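Local coordinates for putative alpha/beta hydrolase (Desulfitobacterium hafniense, PDB 4RPC), which is a putative hydrolase of the alpha/beta-hydrolase fold, with a probable serine-nucleophile mechanism and a substrate that remains unknown, at residues 39-44 with 254-259; 64-69 with 176-181; 101-106 with 190-195. All coordinates share one frame; numbering follows the deposited sequence.

Contact 1: 39-44 with 254-259; sequences ARIIRD and RLIREI
Arg257 reaches from the last helix of the alpha/beta-hydrolase fold, 249-259, to the carbonyl end of the short helix 39-45, and its course illustrates how one long side chain can join two helices. Across 39-44 and 254-259 the nearest CA atoms, of Asp44 and Arg254, are 8.4 Å apart. The CB of Arg257 points toward 39-44. From there CG stands anti to the carbonyl carbon (chi1 -72°), and the chain runs extended through CD to NE, which comes within 4.0 Å of Asp44 O. The last step brings NH2 to 3.4 Å from Asp44 O, with the oxygen in the guanidinium plane at its edge; this hydrogen bond is nearly straight (175°) but long, hence weak. The same NH2 forms a salt bridge with Asp47, just beyond the end of helix 39-45, which is its stronger partner. The apolar part is a light touch of Ile41 CG2 on Ile256 CD1, 4.5 Å apart; Ile41 also packs on Ile252 and Ser253, and Ile256 on Leu117 of strand 112-119. The Asp44 carboxylate adds a second polar tie between the helices, OD2 being hydrogen-bonded to Ser253 OG, while Asp44 OD1 receives Arg40 NE in a salt bridge of 3.0 Å, on the syn side of the carboxylate and in the guanidinium plane of Arg40.

Contact 2: 64-69 with 176-181; sequences REYMVS and HITREA
Tyr66 brings its ring against the first turn of helix 179-191, where Glu180 and Ala181 receive it, and most of the surface buried here belongs to these three residues. The motif is a helix N-terminus, capped by Thr178, packed against the loop that leads from strand 50-54 to helix 70-83 of the alpha/beta-hydrolase fold. The ring divides its contacts along its length. Near its root, CD1 lies 3.7 Å from Ala181 CA and 3.9 Å from Ala181 CB; at its far end, CZ comes within 3.8 Å of Glu180 CB. That methylene approaches the ring obliquely, 4.2 Å from the Tyr66 centroid and 29° off the normal, an off-centre CH-pi contact. Of the Glu180 side chain, only CB comes within 4.2 Å of the ring; the chain bends at chi2 (-44°), and the carboxylate plane stands 80° from that of the ring. His184, one turn further along, meets the same tyrosine with its ring plane only about 15° away. The capping bond from Ala181 N to Thr178 OG1 is weak at 3.3 Å. One water joins the two backbones, accepting from Met67 N at 3.1 Å and donating to Ala181 O at 2.7 Å.

Contact 3: 101-106 with 190-195; sequences VAVEMA and YRYDLK
Tyr192 meets Glu104 through its hydroxyl, OH donating to Glu104 OE1 over a very short 2.5 Å. The acceptor belongs to helix 97-108, the helix that follows the probable nucleophile elbow of the alpha/beta-hydrolase fold, and the donor to the chain just as it leaves helix 179-191. OE1 lies at the edge of the tyrosine ring, in its plane, while the carboxylate itself is turned 84° from that plane. The bend of the Glu104 chain at chi2 (69°) brings OE1 back to the hydroxyl; CB also lies close, 3.4 Å from Tyr192 OH. Next to this polar pair, Val103 CG1 nestles against the leucine fork, 3.9 Å from Leu194 CD1, the two side chains crossing at about a right angle. A phenylalanine in place of Tyr192 would probably leave the buried OE1 without its closest hydrogen-bond donor, since Lys197 offers only a long, weak ion pair. Further out, Glu71 of helix 70-83 touches both Glu104 and Tyr192, and Leu118 of strand 112-119 backs Val103. Tyr192 has its CG anti to the backbone N (chi1 -168°), directing the ring at helix 97-108 and bringing CE1 to 3.2 Å from Glu104 OE1.

In the fold
The three contacts show how a single-chain alpha/beta hydrolase joins segments far apart in sequence, two of the contacts, 1 and 3, lying beside the central mixed sheet. Contact 1 joins an early helix to the last one and so closes a loop of the chain in which both others are nested; it lies across the chain's centre from them, with centres 28 Å from contact 2 and 24 Å from contact 3. Contacts 2 and 3 share helix 179-191, one using its start and the other its exit, and their segments alternate along the chain. Their centres are 19 Å apart and their nearest atoms about 6 Å, without touching. The start of that helix thus packs on the loop before helix 70-83, and the chain leaving it packs on helix 97-108.

Contact 1: 39-44 with 254-259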
loop_
_atom_site.group_PDB
_atom_site.type_symbol
_atom_site.label_atom_id
_atom_site.label_comp_id
_atom_site.label_asym_id
_atom_site.label_seq_id
_atom_site.Cartn_x
_atom_site.Cartn_y
_atom_site.Cartn_z
ATOM N N ALA A 39 -12.354 -5.067 1.371
ATOM C CA ALA A 39 -13.698 -5.518 1.761
ATOM C C ALA A 39 -13.793 -6.237 3.113
ATOM O O ALA A 39 -14.534 -5.807 3.987
ATOM C CB ALA A 39 -14.343 -6.348 0.657
ATOM N N ARG A 40 -13.000 -7.291 3.288
ATOM C CA ARG A 40 -13.051 -8.083 4.492
ATOM C C ARG A 40 -12.541 -7.317 5.663
ATOM O O ARG A 40 -13.095 -7.422 6.767
ATOM C CB ARG A 40 -12.277 -9.398 4.308
ATOM C CG ARG A 40 -12.214 -10.286 5.526
ATOM C CD ARG A 40 -13.613 -10.682 6.050
ATOM N NE ARG A 40 -13.488 -11.427 7.298
ATOM C CZ ARG A 40 -13.233 -12.738 7.371
ATOM N NH1 ARG A 40 -13.098 -13.472 6.276
ATOM N NH2 ARG A 40 -13.108 -13.323 8.544
ATOM N N ILE A 41 -11.513 -6.494 5.446
ATOM C CA ILE A 41 -10.961 -5.732 6.569
ATOM C C ILE A 41 -11.999 -4.760 7.089
ATOM O O ILE A 41 -12.189 -4.609 8.282
ATOM C CB ILE A 41 -9.663 -4.995 6.170
ATOM C CG1 ILE A 41 -8.567 -6.046 5.942
ATOM C CG2 ILE A 41 -9.219 -4.004 7.252
ATOM C CD1 ILE A 41 -7.331 -5.517 5.235
ATOM N N ILE A 42 -12.654 -4.079 6.179
ATOM C CA ILE A 42 -13.678 -3.131 6.546
ATOM C C ILE A 42 -14.765 -3.858 7.324
ATOM O O ILE A 42 -15.128 -3.416 8.405
ATOM C CB ILE A 42 -14.251 -2.462 5.300
ATOM C CG1 ILE A 42 -13.206 -1.541 4.667
ATOM C CG2 ILE A 42 -15.516 -1.667 5.607
ATOM C CD1 ILE A 42 -13.541 -1.187 3.231
ATOM N N ARG A 43 -15.258 -4.979 6.799
ATOM C CA ARG A 43 -16.255 -5.765 7.516
ATOM C C ARG A 43 -15.832 -6.150 8.916
ATOM O O ARG A 43 -16.635 -6.029 9.835
ATOM C CB ARG A 43 -16.657 -7.028 6.756
ATOM C CG ARG A 43 -17.455 -6.725 5.496
ATOM C CD ARG A 43 -18.200 -7.958 5.004
ATOM N NE ARG A 43 -17.258 -8.940 4.511
ATOM C CZ ARG A 43 -16.705 -8.917 3.294
ATOM N NH1 ARG A 43 -17.008 -7.969 2.397
ATOM N NH2 ARG A 43 -15.855 -9.885 2.955
ATOM N N ASP A 44 -14.568 -6.559 9.090
ATOM C CA ASP A 44 -14.062 -6.921 10.435
ATOM C C ASP A 44 -13.918 -5.737 11.412
ATOM O O ASP A 44 -14.081 -5.912 12.603
ATOM C CB ASP A 44 -12.721 -7.638 10.360
ATOM C CG ASP A 44 -12.801 -8.954 9.640
ATOM O OD1 ASP A 44 -13.922 -9.535 9.528
ATOM O OD2 ASP A 44 -11.721 -9.410 9.163
ATOM N N ARG A 254 -6.971 -8.550 12.329
ATOM C CA ARG A 254 -6.592 -8.959 13.680
ATOM C C ARG A 254 -5.367 -8.173 14.107
ATOM O O ARG A 254 -5.283 -7.653 15.190
ATOM C CB ARG A 254 -6.285 -10.449 13.673
ATOM C CG ARG A 254 -6.648 -11.186 14.918
ATOM C CD ARG A 254 -7.093 -12.603 14.593
ATOM N NE ARG A 254 -6.179 -13.597 15.130
ATOM C CZ ARG A 254 -6.140 -13.988 16.400
ATOM N NH1 ARG A 254 -6.950 -13.453 17.313
ATOM N NH2 ARG A 254 -5.277 -14.920 16.758
ATOM N N LEU A 255 -4.410 -8.056 13.221
ATOM C CA LEU A 255 -3.184 -7.361 13.547
ATOM C C LEU A 255 -3.418 -5.864 13.843
ATOM O O LEU A 255 -2.838 -5.304 14.785
ATOM C CB LEU A 255 -2.236 -7.516 12.376
ATOM C CG LEU A 255 -0.797 -7.092 12.597
ATOM C CD1 LEU A 255 -0.259 -7.663 13.897
ATOM C CD2 LEU A 255 0.039 -7.575 11.407
ATOM N N ILE A 256 -4.267 -5.221 13.047
ATOM C CA ILE A 256 -4.619 -3.830 13.296
ATOM C C ILE A 256 -5.227 -3.647 14.703
ATOM O O ILE A 256 -4.845 -2.745 15.444
ATOM C CB ILE A 256 -5.580 -3.269 12.222
ATOM C CG1 ILE A 256 -4.821 -3.061 10.908
ATOM C CG2 ILE A 256 -6.097 -1.915 12.656
ATOM C CD1 ILE A 256 -5.696 -2.752 9.696
ATOM N N ARG A 257 -6.151 -4.521 15.063
ATOM C CA ARG A 257 -6.781 -4.504 16.404
ATOM C C ARG A 257 -5.731 -4.700 17.464
ATOM O O ARG A 257 -5.742 -3.991 18.447
ATOM C CB ARG A 257 -7.829 -5.621 16.580
ATOM C CG ARG A 257 -9.133 -5.427 15.819
ATOM C CD ARG A 257 -10.253 -6.399 16.252
ATOM N NE ARG A 257 -11.572 -5.988 15.715
ATOM C CZ ARG A 257 -12.459 -5.217 16.355
ATOM N NH1 ARG A 257 -12.212 -4.758 17.583
ATOM N NH2 ARG A 257 -13.606 -4.880 15.759
ATOM N N GLU A 258 -4.816 -5.645 17.247
ATOM C CA GLU A 258 -3.762 -5.973 18.233
ATOM C C GLU A 258 -2.823 -4.825 18.464
ATOM O O GLU A 258 -2.557 -4.471 19.566
ATOM C CB GLU A 258 -2.924 -7.180 17.775
ATOM C CG GLU A 258 -3.634 -8.533 17.867
ATOM C CD GLU A 258 -2.818 -9.654 17.221
ATOM O OE1 GLU A 258 -1.929 -9.355 16.354
ATOM O OE2 GLU A 258 -3.078 -10.830 17.562
ATOM N N ILE A 259 -2.344 -4.233 17.389
ATOM C CA ILE A 259 -1.474 -3.050 17.459
ATOM C C ILE A 259 -2.167 -1.856 18.075
ATOM O O ILE A 259 -1.539 -1.023 18.686
ATOM C CB ILE A 259 -0.999 -2.680 16.030
ATOM C CG1 ILE A 259 0.037 -3.708 15.553
ATOM C CG2 ILE A 259 -0.491 -1.243 15.927
ATOM C CD1 ILE A 259 0.250 -3.670 14.032
#

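Contact 2: 64-69 with 176-181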
loop_
_atom_site.group_PDB
_atom_site.type_symbol
_atom_site.label_atom_id
_atom_site.label_comp_id
_atom_site.label_asym_id
_atom_site.label_seq_id
_atom_site.Cartn_x
_atom_site.Cartn_y
_atom_site.Cartn_z
ATOM N N ARG A 64 -10.617 11.004 -14.239
ATOM C CA ARG A 64 -10.456 12.365 -14.722
ATOM C C ARG A 64 -9.020 12.816 -14.457
ATOM O O ARG A 64 -8.638 13.905 -14.851
ATOM C CB ARG A 64 -11.445 13.329 -14.042
ATOM C CG ARG A 64 -12.898 12.852 -13.964
ATOM C CD ARG A 64 -13.848 14.041 -13.759
ATOM N NE ARG A 64 -13.813 14.943 -14.917
ATOM C CZ ARG A 64 -14.070 16.262 -14.922
ATOM N NH1 ARG A 64 -14.382 16.928 -13.808
ATOM N NH2 ARG A 64 -14.006 16.929 -16.076
ATOM N N GLU A 65 -8.213 11.988 -13.829
ATOM C CA GLU A 65 -6.803 12.302 -13.733
ATOM C C GLU A 65 -5.968 11.092 -13.369
ATOM O O GLU A 65 -6.481 10.040 -13.040
ATOM C CB GLU A 65 -6.572 13.402 -12.694
ATOM C CG GLU A 65 -6.637 12.863 -11.269
ATOM C CD GLU A 65 -6.797 13.958 -10.213
ATOM O OE1 GLU A 65 -5.877 14.819 -10.008
ATOM O OE2 GLU A 65 -7.883 13.955 -9.601
ATOM N N TYR A 66 -4.661 11.288 -13.383
ATOM C CA TYR A 66 -3.725 10.235 -13.118
ATOM C C TYR A 66 -2.755 10.743 -12.078
ATOM O O TYR A 66 -2.629 11.949 -11.858
ATOM C CB TYR A 66 -2.937 9.900 -14.388
ATOM C CG TYR A 66 -3.773 9.501 -15.609
ATOM C CD1 TYR A 66 -4.718 8.487 -15.531
ATOM C CD2 TYR A 66 -3.563 10.108 -16.834
ATOM C CE1 TYR A 66 -5.404 8.073 -16.645
ATOM C CE2 TYR A 66 -4.275 9.728 -17.951
ATOM C CZ TYR A 66 -5.192 8.717 -17.855
ATOM O OH TYR A 66 -5.924 8.346 -18.978
HETATM N N MSE A 67 -2.053 9.801 -11.477
HETATM C CA MSE A 67 -1.142 10.049 -10.386
HETATM C C MSE A 67 0.065 10.806 -10.894
HETATM O O MSE A 67 0.528 10.546 -11.976
HETATM C CB MSE A 67 -0.640 8.740 -9.816
HETATM C CG MSE A 67 -0.938 8.761 -8.342
HETATM SE SE MSE A 67 -0.206 7.220 -7.387
HETATM C CE MSE A 67 -1.459 6.062 -8.204
ATOM N N VAL A 68 0.562 11.736 -10.087
ATOM C CA VAL A 68 1.763 12.511 -10.389
ATOM C C VAL A 68 2.937 12.065 -9.511
ATOM O O VAL A 68 3.997 11.825 -9.997
ATOM C CB VAL A 68 1.539 14.021 -10.198
ATOM C CG1 VAL A 68 2.784 14.814 -10.592
ATOM C CG2 VAL A 68 0.394 14.508 -11.075
ATOM N N SER A 69 2.742 11.965 -8.216
ATOM C CA SER A 69 3.790 11.518 -7.351
ATOM C C SER A 69 3.214 11.072 -6.007
ATOM O O SER A 69 2.113 11.416 -5.606
ATOM C CB SER A 69 4.762 12.679 -7.084
ATOM O OG SER A 69 4.040 13.704 -6.442
ATOM N N HIS A 176 -11.310 -2.795 -14.213
ATOM C CA HIS A 176 -11.479 -1.718 -15.207
ATOM C C HIS A 176 -10.348 -0.714 -15.245
ATOM O O HIS A 176 -10.512 0.407 -15.738
ATOM C CB HIS A 176 -12.786 -0.982 -14.976
ATOM C CG HIS A 176 -13.985 -1.845 -15.153
ATOM N ND1 HIS A 176 -14.186 -2.607 -16.288
ATOM C CD2 HIS A 176 -15.045 -2.072 -14.344
ATOM C CE1 HIS A 176 -15.320 -3.273 -16.165
ATOM N NE2 HIS A 176 -15.859 -2.961 -14.995
ATOM N N ILE A 177 -9.196 -1.115 -14.711
ATOM C CA ILE A 177 -8.067 -0.231 -14.711
ATOM C C ILE A 177 -7.613 -0.024 -16.194
ATOM O O ILE A 177 -7.785 -0.903 -17.053
ATOM C CB ILE A 177 -6.944 -0.728 -13.817
ATOM C CG1 ILE A 177 -5.860 0.341 -13.624
ATOM C CG2 ILE A 177 -6.301 -1.955 -14.390
ATOM C CD1 ILE A 177 -6.294 1.499 -12.746
ATOM N N THR A 178 -7.174 1.188 -16.487
ATOM C CA THR A 178 -6.547 1.464 -17.760
ATOM C C THR A 178 -5.074 1.440 -17.631
ATOM O O THR A 178 -4.518 1.733 -16.579
ATOM C CB THR A 178 -6.967 2.828 -18.309
ATOM O OG1 THR A 178 -6.503 3.881 -17.448
ATOM C CG2 THR A 178 -8.433 2.845 -18.457
ATOM N N ARG A 179 -4.411 1.101 -18.714
ATOM C CA ARG A 179 -2.977 1.031 -18.683
ATOM C C ARG A 179 -2.346 2.384 -18.307
ATOM O O ARG A 179 -1.423 2.430 -17.437
ATOM C CB ARG A 179 -2.386 0.446 -19.969
ATOM C CG ARG A 179 -0.857 0.387 -19.895
ATOM C CD ARG A 179 -0.246 -0.368 -21.048
ATOM N NE ARG A 179 1.167 -0.703 -20.832
ATOM C CZ ARG A 179 2.180 0.148 -20.934
ATOM N NH1 ARG A 179 1.985 1.438 -21.166
ATOM N NH2 ARG A 179 3.408 -0.287 -20.705
ATOM N N GLU A 180 -2.890 3.482 -18.834
ATOM C CA GLU A 180 -2.277 4.775 -18.490
ATOM C C GLU A 180 -2.342 5.004 -17.008
ATOM O O GLU A 180 -1.412 5.490 -16.444
ATOM C CB GLU A 180 -2.943 5.977 -19.159
ATOM C CG GLU A 180 -2.350 6.500 -20.473
ATOM C CD GLU A 180 -0.835 6.646 -20.576
ATOM O OE1 GLU A 180 -0.296 7.705 -20.165
ATOM O OE2 GLU A 180 -0.202 5.711 -21.138
ATOM N N ALA A 181 -3.458 4.669 -16.366
ATOM C CA ALA A 181 -3.615 4.967 -14.946
ATOM C C ALA A 181 -2.654 4.138 -14.114
ATOM O O ALA A 181 -1.999 4.611 -13.182
ATOM C CB ALA A 181 -5.056 4.724 -14.516
HETATM O O HOH W 1 -2.917 6.904 -12.043
#

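Contact 3: 101-106 with 190-195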
loop_
_atom_site.group_PDB
_atom_site.type_symbol
_atom_site.label_atom_id
_atom_site.label_comp_id
_atom_site.label_asym_id
_atom_site.label_seq_id
_atom_site.Cartn_x
_atom_site.Cartn_y
_atom_site.Cartn_z
ATOM N N VAL A 101 2.834 5.925 0.113
ATOM C CA VAL A 101 1.910 7.030 0.444
ATOM C C VAL A 101 1.743 7.152 2.002
ATOM O O VAL A 101 1.725 8.253 2.562
ATOM C CB VAL A 101 0.569 6.842 -0.218
ATOM C CG1 VAL A 101 -0.419 7.936 0.224
ATOM C CG2 VAL A 101 0.714 6.848 -1.728
ATOM N N ALA A 102 1.642 6.026 2.688
ATOM C CA ALA A 102 1.499 6.044 4.153
ATOM C C ALA A 102 2.730 6.704 4.799
ATOM O O ALA A 102 2.589 7.572 5.624
ATOM C CB ALA A 102 1.349 4.638 4.678
ATOM N N VAL A 103 3.938 6.298 4.376
ATOM C CA VAL A 103 5.153 6.827 4.943
ATOM C C VAL A 103 5.218 8.304 4.694
ATOM O O VAL A 103 5.497 9.095 5.577
ATOM C CB VAL A 103 6.393 6.111 4.378
ATOM C CG1 VAL A 103 7.682 6.771 4.856
ATOM C CG2 VAL A 103 6.393 4.675 4.823
ATOM N N GLU A 104 4.943 8.690 3.463
ATOM C CA GLU A 104 4.950 10.116 3.115
ATOM C C GLU A 104 3.980 10.919 3.961
ATOM O O GLU A 104 4.242 12.097 4.315
ATOM C CB GLU A 104 4.611 10.298 1.650
ATOM C CG GLU A 104 4.578 11.710 1.148
ATOM C CD GLU A 104 5.918 12.351 1.096
ATOM O OE1 GLU A 104 6.953 11.641 1.101
ATOM O OE2 GLU A 104 5.928 13.591 1.070
HETATM N N MSE A 105 2.830 10.349 4.237
HETATM C CA MSE A 105 1.910 11.033 5.166
HETATM C C MSE A 105 2.490 11.190 6.558
HETATM O O MSE A 105 2.286 12.200 7.183
HETATM C CB MSE A 105 0.569 10.322 5.194
HETATM C CG MSE A 105 -0.144 10.819 3.924
HETATM SE SE MSE A 105 -1.817 9.849 3.919
HETATM C CE MSE A 105 -2.628 11.201 5.130
ATOM N N ALA A 106 3.276 10.214 7.023
ATOM C CA ALA A 106 3.889 10.297 8.358
ATOM C C ALA A 106 4.968 11.347 8.438
ATOM O O ALA A 106 5.227 11.872 9.498
ATOM C CB ALA A 106 4.456 8.940 8.796
ATOM N N TYR A 190 7.893 3.803 -8.414
ATOM C CA TYR A 190 9.291 3.584 -8.668
ATOM C C TYR A 190 10.171 4.826 -8.543
ATOM O O TYR A 190 11.312 4.690 -8.280
ATOM C CB TYR A 190 9.487 2.945 -10.063
ATOM C CG TYR A 190 9.127 1.496 -10.061
ATOM C CD1 TYR A 190 9.647 0.637 -9.100
ATOM C CD2 TYR A 190 8.288 0.979 -11.004
ATOM C CE1 TYR A 190 9.313 -0.711 -9.082
ATOM C CE2 TYR A 190 7.922 -0.354 -10.994
ATOM C CZ TYR A 190 8.434 -1.195 -10.040
ATOM O OH TYR A 190 8.129 -2.517 -10.054
ATOM N N ARG A 191 9.634 6.020 -8.736
ATOM C CA ARG A 191 10.365 7.269 -8.564
ATOM C C ARG A 191 10.614 7.634 -7.106
ATOM O O ARG A 191 11.635 8.224 -6.795
ATOM C CB ARG A 191 9.579 8.424 -9.194
ATOM C CG ARG A 191 10.362 9.688 -9.390
ATOM C CD ARG A 191 11.034 9.768 -10.734
ATOM N NE ARG A 191 10.083 9.569 -11.830
ATOM C CZ ARG A 191 10.438 9.342 -13.102
ATOM N NH1 ARG A 191 11.737 9.299 -13.440
ATOM N NH2 ARG A 191 9.467 9.134 -14.039
ATOM N N TYR A 192 9.673 7.311 -6.208
ATOM C CA TYR A 192 9.775 7.755 -4.796
ATOM C C TYR A 192 11.122 7.389 -4.192
ATOM O O TYR A 192 11.545 6.241 -4.185
ATOM C CB TYR A 192 8.655 7.159 -3.977
ATOM C CG TYR A 192 8.465 7.756 -2.585
ATOM C CD1 TYR A 192 8.203 9.103 -2.416
ATOM C CD2 TYR A 192 8.503 6.976 -1.471
ATOM C CE1 TYR A 192 8.009 9.631 -1.148
ATOM C CE2 TYR A 192 8.337 7.495 -0.205
ATOM C CZ TYR A 192 8.062 8.820 -0.028
ATOM O OH TYR A 192 7.881 9.358 1.268
ATOM N N ASP A 193 11.810 8.365 -3.672
ATOM C CA ASP A 193 13.090 8.105 -3.043
ATOM C C ASP A 193 13.068 8.544 -1.576
ATOM O O ASP A 193 13.206 9.722 -1.255
ATOM C CB ASP A 193 14.149 8.813 -3.874
ATOM C CG ASP A 193 15.570 8.567 -3.399
ATOM O OD1 ASP A 193 15.818 7.799 -2.462
ATOM O OD2 ASP A 193 16.447 9.227 -3.968
ATOM N N LEU A 194 12.864 7.584 -0.687
ATOM C CA LEU A 194 12.694 7.872 0.743
ATOM C C LEU A 194 14.013 8.240 1.446
ATOM O O LEU A 194 14.035 9.123 2.258
ATOM C CB LEU A 194 12.089 6.662 1.439
ATOM C CG LEU A 194 11.904 6.727 2.943
ATOM C CD1 LEU A 194 11.075 7.944 3.253
ATOM C CD2 LEU A 194 11.264 5.449 3.440
ATOM N N LYS A 195 15.106 7.572 1.102
ATOM C CA LYS A 195 16.399 7.856 1.714
ATOM C C LYS A 195 16.766 9.317 1.564
ATOM O O LYS A 195 17.260 9.917 2.520
ATOM C CB LYS A 195 17.507 6.979 1.094
ATOM C CG LYS A 195 18.894 7.225 1.674
ATOM C CD LYS A 195 19.628 5.918 1.985
ATOM C CE LYS A 195 21.110 6.154 2.252
ATOM N NZ LYS A 195 21.332 7.208 3.298
#